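Long-range contacts in Alpha/beta hydrolase (Paenibacillus sp. VTT E-133280, PDB 6TJ2), which probably hydrolyses esters such as methyl salicylate, as an extracellular relative of tobacco salicylic acid binding protein 2: residues A[125-130]-A[217-222]; A[143-148]-A[212-217]. One frame throughout, in Å; residues are numbered along the deposited sequence.

Following the chain, helix 119-129 comes first and supplies 125-130; after strand 134-139 the chain runs into the loop 143-148. It then builds a mostly helical excursion and returns through 212-217, where interaction 2 closes the inner loop. Directly afterwards helix 217-221 meets helix 119-129 in interaction 1, closing the outer loop, so interaction 2 is nested inside interaction 1. The two share Lys217 and touch further through the hydrogen bond of Tyr220 OH to Pro145 O. Together they fix the returning chain first to the loop beyond strand 134-139 and then to helix 119-129, before it enters strand 226-231 of the parallel sheet.

Interaction 1: residues A[125-130]-A[217-222]; sequences TVSQQV and KKFYSL
The ring of Phe219 meets Ser127 at its edge: Ser127 OG lies in the ring plane, 3.3 Å from Phe219 CD1. On the far side from Ser127, Phe219 CD2 sits 3.6 Å above the plane of the Tyr220 ring, over its centre. The amide plane of Gln128 is turned 52° from the Phe219 ring, and the Gln128 chain lies roughly perpendicular to that of Phe219. With CG anti to its own backbone N (chi1 172°), Phe219 is directed against strand 134-139, where Ile137 and Phe139 receive it. Ser127 also touches Ile137, and its OG is hydrogen-bonded to Gln124 O one turn back; the same oxygen is 3.4 Å from Leu222 CD1, which adds an apolar neighbour beside the ring edge. Helix 119-129, which follows the probable nucleophile elbow of this alpha/beta hydrolase, and the short helix 217-221 thus lie against the same strand of the parallel sheet, their axes 8.5 Å apart and crossing at 75°. On the side away from the sheet, Gln128 and Lys218 run alongside one another, their chains pointing opposite ways. Gln128 CG comes to 3.9 Å from Lys218 CB and 3.6 Å from Phe219 N, carrying the amide to the start of the short helix. Lys218 CD and CE lie beside the backbone carbonyl of Gln128, with Lys218 CE 3.1 Å from Gln128 O. Cutting Gln128 back to an alanine would probably leave Lys218 CB and the backbone at Phe219 N without their neighbour and open a gap between the helices. That short helix is tied at its other end, where Lys218 O accepts from both the backbone N and the hydroxyl of Ser221, the latter with OG at 2.8 Å from Lys218 O.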
# COMPACT_ATOMS: atom_id res chain seq x y z
N THR A 125 -4.73 -27.56 3.06
CA THR A 125 -4.71 -29.02 3.11
C THR A 125 -5.94 -29.56 3.82
O THR A 125 -6.50 -30.60 3.38
CB THR A 125 -3.42 -29.53 3.71
OG1 THR A 125 -3.25 -28.99 5.01
CG2 THR A 125 -2.22 -29.24 2.84
N VAL A 126 -6.47 -28.83 4.79
CA VAL A 126 -7.73 -29.22 5.44
C VAL A 126 -8.90 -29.15 4.47
O VAL A 126 -9.72 -30.08 4.39
CB VAL A 126 -7.98 -28.41 6.71
CG1 VAL A 126 -9.39 -28.57 7.26
CG2 VAL A 126 -6.94 -28.77 7.78
N SER A 127 -8.98 -28.06 3.70
CA SER A 127 -10.09 -27.87 2.76
C SER A 127 -10.12 -28.97 1.73
O SER A 127 -11.23 -29.26 1.25
CB SER A 127 -10.06 -26.51 2.17
OG SER A 127 -9.02 -26.44 1.23
N GLN A 128 -8.98 -29.60 1.41
CA GLN A 128 -8.94 -30.74 0.43
C GLN A 128 -9.72 -31.93 0.92
O GLN A 128 -10.17 -32.77 0.08
CB GLN A 128 -7.49 -31.14 0.17
CG GLN A 128 -6.79 -30.03 -0.55
CD GLN A 128 -5.41 -30.37 -1.04
OE1 GLN A 128 -4.62 -31.08 -0.39
NE2 GLN A 128 -5.06 -29.71 -2.08
N GLN A 129 -9.80 -32.12 2.22
CA GLN A 129 -10.39 -33.32 2.84
C GLN A 129 -11.82 -33.10 3.27
O GLN A 129 -12.55 -34.11 3.31
CB GLN A 129 -9.52 -33.71 4.04
CG GLN A 129 -8.15 -34.19 3.59
CD GLN A 129 -7.42 -34.85 4.71
OE1 GLN A 129 -7.99 -35.59 5.53
NE2 GLN A 129 -6.12 -34.60 4.71
N VAL A 130 -12.25 -31.87 3.58
CA VAL A 130 -13.63 -31.59 4.06
C VAL A 130 -14.25 -30.45 3.29
O VAL A 130 -14.89 -29.57 3.85
CB VAL A 130 -13.66 -31.35 5.58
CG1 VAL A 130 -13.30 -32.62 6.34
CG2 VAL A 130 -12.79 -30.20 6.06
N LYS A 217 -3.16 -29.62 -5.61
CA LYS A 217 -4.00 -29.66 -6.82
C LYS A 217 -5.48 -29.60 -6.45
O LYS A 217 -6.25 -28.87 -7.12
CB LYS A 217 -3.71 -30.95 -7.59
CG LYS A 217 -2.30 -31.02 -8.14
CD LYS A 217 -2.15 -32.21 -9.08
CE LYS A 217 -0.90 -32.08 -9.91
NZ LYS A 217 0.31 -32.12 -9.06
N LYS A 218 -5.89 -30.36 -5.42
CA LYS A 218 -7.31 -30.39 -5.04
C LYS A 218 -7.71 -28.97 -4.59
O LYS A 218 -8.75 -28.49 -5.00
CB LYS A 218 -7.63 -31.50 -4.04
CG LYS A 218 -9.07 -31.46 -3.59
CD LYS A 218 -9.59 -32.77 -3.03
CE LYS A 218 -11.10 -32.78 -2.86
NZ LYS A 218 -11.79 -32.59 -4.15
N PHE A 219 -6.91 -28.35 -3.71
CA PHE A 219 -7.24 -27.00 -3.21
C PHE A 219 -7.49 -26.03 -4.37
O PHE A 219 -8.48 -25.28 -4.34
CB PHE A 219 -6.14 -26.46 -2.32
CG PHE A 219 -6.35 -25.02 -1.95
CD1 PHE A 219 -7.29 -24.69 -0.99
CD2 PHE A 219 -5.73 -23.99 -2.62
CE1 PHE A 219 -7.57 -23.37 -0.72
CE2 PHE A 219 -6.01 -22.66 -2.34
CZ PHE A 219 -6.92 -22.35 -1.37
N TYR A 220 -6.61 -26.06 -5.35
CA TYR A 220 -6.69 -25.11 -6.49
C TYR A 220 -7.80 -25.51 -7.48
O TYR A 220 -8.11 -24.64 -8.29
CB TYR A 220 -5.33 -24.93 -7.18
CG TYR A 220 -4.44 -24.06 -6.33
CD1 TYR A 220 -4.73 -22.71 -6.18
CD2 TYR A 220 -3.42 -24.57 -5.59
CE1 TYR A 220 -3.93 -21.89 -5.38
CE2 TYR A 220 -2.64 -23.79 -4.75
CZ TYR A 220 -2.90 -22.43 -4.63
OH TYR A 220 -2.19 -21.60 -3.81
N SER A 221 -8.48 -26.64 -7.32
CA SER A 221 -9.68 -26.97 -8.12
C SER A 221 -10.97 -26.64 -7.37
O SER A 221 -12.01 -26.61 -8.02
CB SER A 221 -9.64 -28.43 -8.48
OG SER A 221 -10.00 -29.22 -7.35
N LEU A 222 -10.92 -26.35 -6.08
CA LEU A 222 -12.12 -26.12 -5.24
C LEU A 222 -12.83 -24.85 -5.67
O LEU A 222 -12.15 -23.89 -6.02
CB LEU A 222 -11.71 -25.98 -3.76
CG LEU A 222 -11.16 -27.24 -3.09
CD1 LEU A 222 -10.89 -26.98 -1.61
CD2 LEU A 222 -12.07 -28.43 -3.30

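Interaction 2: residues A[143-148]-A[212-217]; sequences FAPLDG and EKLDLK
Asp147 reaches across to Leu216 and Lys217 and grips both with one carboxylate. Its CB passes beside Leu216, 4.4 Å from Leu216 CB. Because CG stands anti to the backbone N (chi1 -179°), the carboxylate is carried across to the backbone of 215-217, where CG rests 3.7 Å from Lys217 CG. Beyond it the two oxygens part. OD1 takes the backbone N-H of Leu216, with Leu216 N 2.9 Å from Asp147 OD1 and an almost straight bond of 166°; the donor comes on the anti side, tilted out of the carboxylate plane. OD2 is met by the lysine on its syn side, again tilted out of the carboxylate plane, Lys217 NZ lying 2.9 Å from Asp147 OD2 in a salt bridge, which the bend at the end of the lysine chain makes possible. Asp215 OD1 stands 3.6 Å from Asp147 OD1, a pairing of like charges that the lysine is likely to ease; Asp215 OD1 also accepts a weak bond from Lys217 N, as in an Asx turn. Next along, Gly148 N donates to Leu214 O at 2.8 Å, a backbone bond made where the positive phi of Gly148 suits a glycine. Lys213 lays its methylenes alongside Gly148 O, while its ammonium goes on to a salt bridge with Asp153. On the inner side the contact turns apolar: Leu216 CD1 packs 4.2 Å from Pro145 CB, and Leu214 CD1 approaches the same proline ring, next to helix 119-129. The loop after strand 134-139 and the extended chain returning from helix 208-211 are thereby joined at the two ends of a largely helical insertion, consistent with the base of the cap that alpha/beta hydrolases commonly carry over the active site.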
# COMPACT_ATOMS: atom_id res chain seq x y z
N PHE A 143 0.23 -17.55 4.38
CA PHE A 143 0.87 -18.12 3.18
C PHE A 143 -0.16 -18.90 2.40
O PHE A 143 -1.06 -19.55 2.98
CB PHE A 143 2.04 -19.01 3.60
CG PHE A 143 3.08 -18.26 4.36
CD1 PHE A 143 3.90 -17.37 3.68
CD2 PHE A 143 3.20 -18.36 5.74
CE1 PHE A 143 4.83 -16.61 4.40
CE2 PHE A 143 4.10 -17.58 6.44
CZ PHE A 143 4.95 -16.75 5.76
N ALA A 144 -0.03 -18.89 1.08
CA ALA A 144 -0.85 -19.71 0.17
C ALA A 144 0.08 -20.33 -0.85
O ALA A 144 0.10 -19.88 -2.00
CB ALA A 144 -1.92 -18.82 -0.43
N PRO A 145 0.91 -21.30 -0.46
CA PRO A 145 1.80 -21.90 -1.44
C PRO A 145 0.99 -22.41 -2.63
O PRO A 145 -0.15 -22.85 -2.52
CB PRO A 145 2.46 -23.07 -0.71
CG PRO A 145 2.33 -22.66 0.75
CD PRO A 145 1.03 -21.90 0.89
N LEU A 146 1.66 -22.38 -3.79
CA LEU A 146 1.13 -23.11 -4.97
C LEU A 146 1.44 -24.60 -4.83
O LEU A 146 2.34 -24.97 -4.06
CB LEU A 146 1.79 -22.53 -6.24
CG LEU A 146 1.55 -21.04 -6.49
CD1 LEU A 146 2.26 -20.56 -7.77
CD2 LEU A 146 0.08 -20.74 -6.60
N ASP A 147 0.81 -25.39 -5.69
CA ASP A 147 1.10 -26.84 -5.78
C ASP A 147 2.59 -27.09 -5.94
O ASP A 147 3.24 -26.40 -6.77
CB ASP A 147 0.27 -27.45 -6.90
CG ASP A 147 0.55 -28.94 -6.98
OD1 ASP A 147 0.48 -29.64 -5.96
OD2 ASP A 147 0.89 -29.40 -8.10
N GLY A 148 3.12 -28.03 -5.18
CA GLY A 148 4.55 -28.41 -5.22
C GLY A 148 5.48 -27.51 -4.46
O GLY A 148 6.71 -27.69 -4.50
N GLU A 212 8.23 -28.95 3.91
CA GLU A 212 7.61 -30.01 3.07
C GLU A 212 6.92 -29.38 1.87
O GLU A 212 6.16 -28.38 1.97
CB GLU A 212 6.62 -30.83 3.88
CG GLU A 212 7.23 -31.73 4.91
CD GLU A 212 6.18 -32.48 5.67
OE1 GLU A 212 5.63 -31.94 6.63
OE2 GLU A 212 5.92 -33.66 5.29
N LYS A 213 7.14 -29.98 0.70
CA LYS A 213 6.40 -29.64 -0.53
C LYS A 213 4.97 -30.10 -0.42
O LYS A 213 4.76 -31.25 0.01
CB LYS A 213 7.04 -30.33 -1.74
CG LYS A 213 8.48 -29.97 -1.93
CD LYS A 213 8.86 -28.52 -1.86
CE LYS A 213 10.14 -28.33 -2.66
NZ LYS A 213 10.86 -27.05 -2.35
N LEU A 214 4.00 -29.25 -0.71
CA LEU A 214 2.59 -29.62 -0.55
C LEU A 214 1.93 -29.95 -1.87
O LEU A 214 2.07 -29.20 -2.83
CB LEU A 214 1.90 -28.47 0.18
CG LEU A 214 2.52 -28.09 1.52
CD1 LEU A 214 1.82 -26.89 2.08
CD2 LEU A 214 2.43 -29.25 2.51
N ASP A 215 1.16 -31.02 -1.87
CA ASP A 215 0.28 -31.37 -3.00
C ASP A 215 -1.04 -30.64 -2.81
O ASP A 215 -1.83 -30.98 -1.90
CB ASP A 215 0.06 -32.88 -3.08
CG ASP A 215 -0.75 -33.30 -4.28
OD1 ASP A 215 -1.53 -32.45 -4.87
OD2 ASP A 215 -0.59 -34.52 -4.65
N LEU A 216 -1.26 -29.61 -3.64
CA LEU A 216 -2.39 -28.68 -3.49
C LEU A 216 -3.24 -28.59 -4.76
O LEU A 216 -4.03 -27.68 -4.89
CB LEU A 216 -1.86 -27.31 -3.08
CG LEU A 216 -1.09 -27.24 -1.79
CD1 LEU A 216 -0.47 -25.88 -1.62
CD2 LEU A 216 -2.03 -27.55 -0.62
N LYS A 217 -3.16 -29.62 -5.61
CA LYS A 217 -4.00 -29.66 -6.82
C LYS A 217 -5.48 -29.60 -6.45
O LYS A 217 -6.25 -28.87 -7.12
CB LYS A 217 -3.71 -30.95 -7.59
CG LYS A 217 -2.30 -31.02 -8.14
CD LYS A 217 -2.15 -32.21 -9.08
CE LYS A 217 -0.90 -32.08 -9.91
NZ LYS A 217 0.31 -32.12 -9.06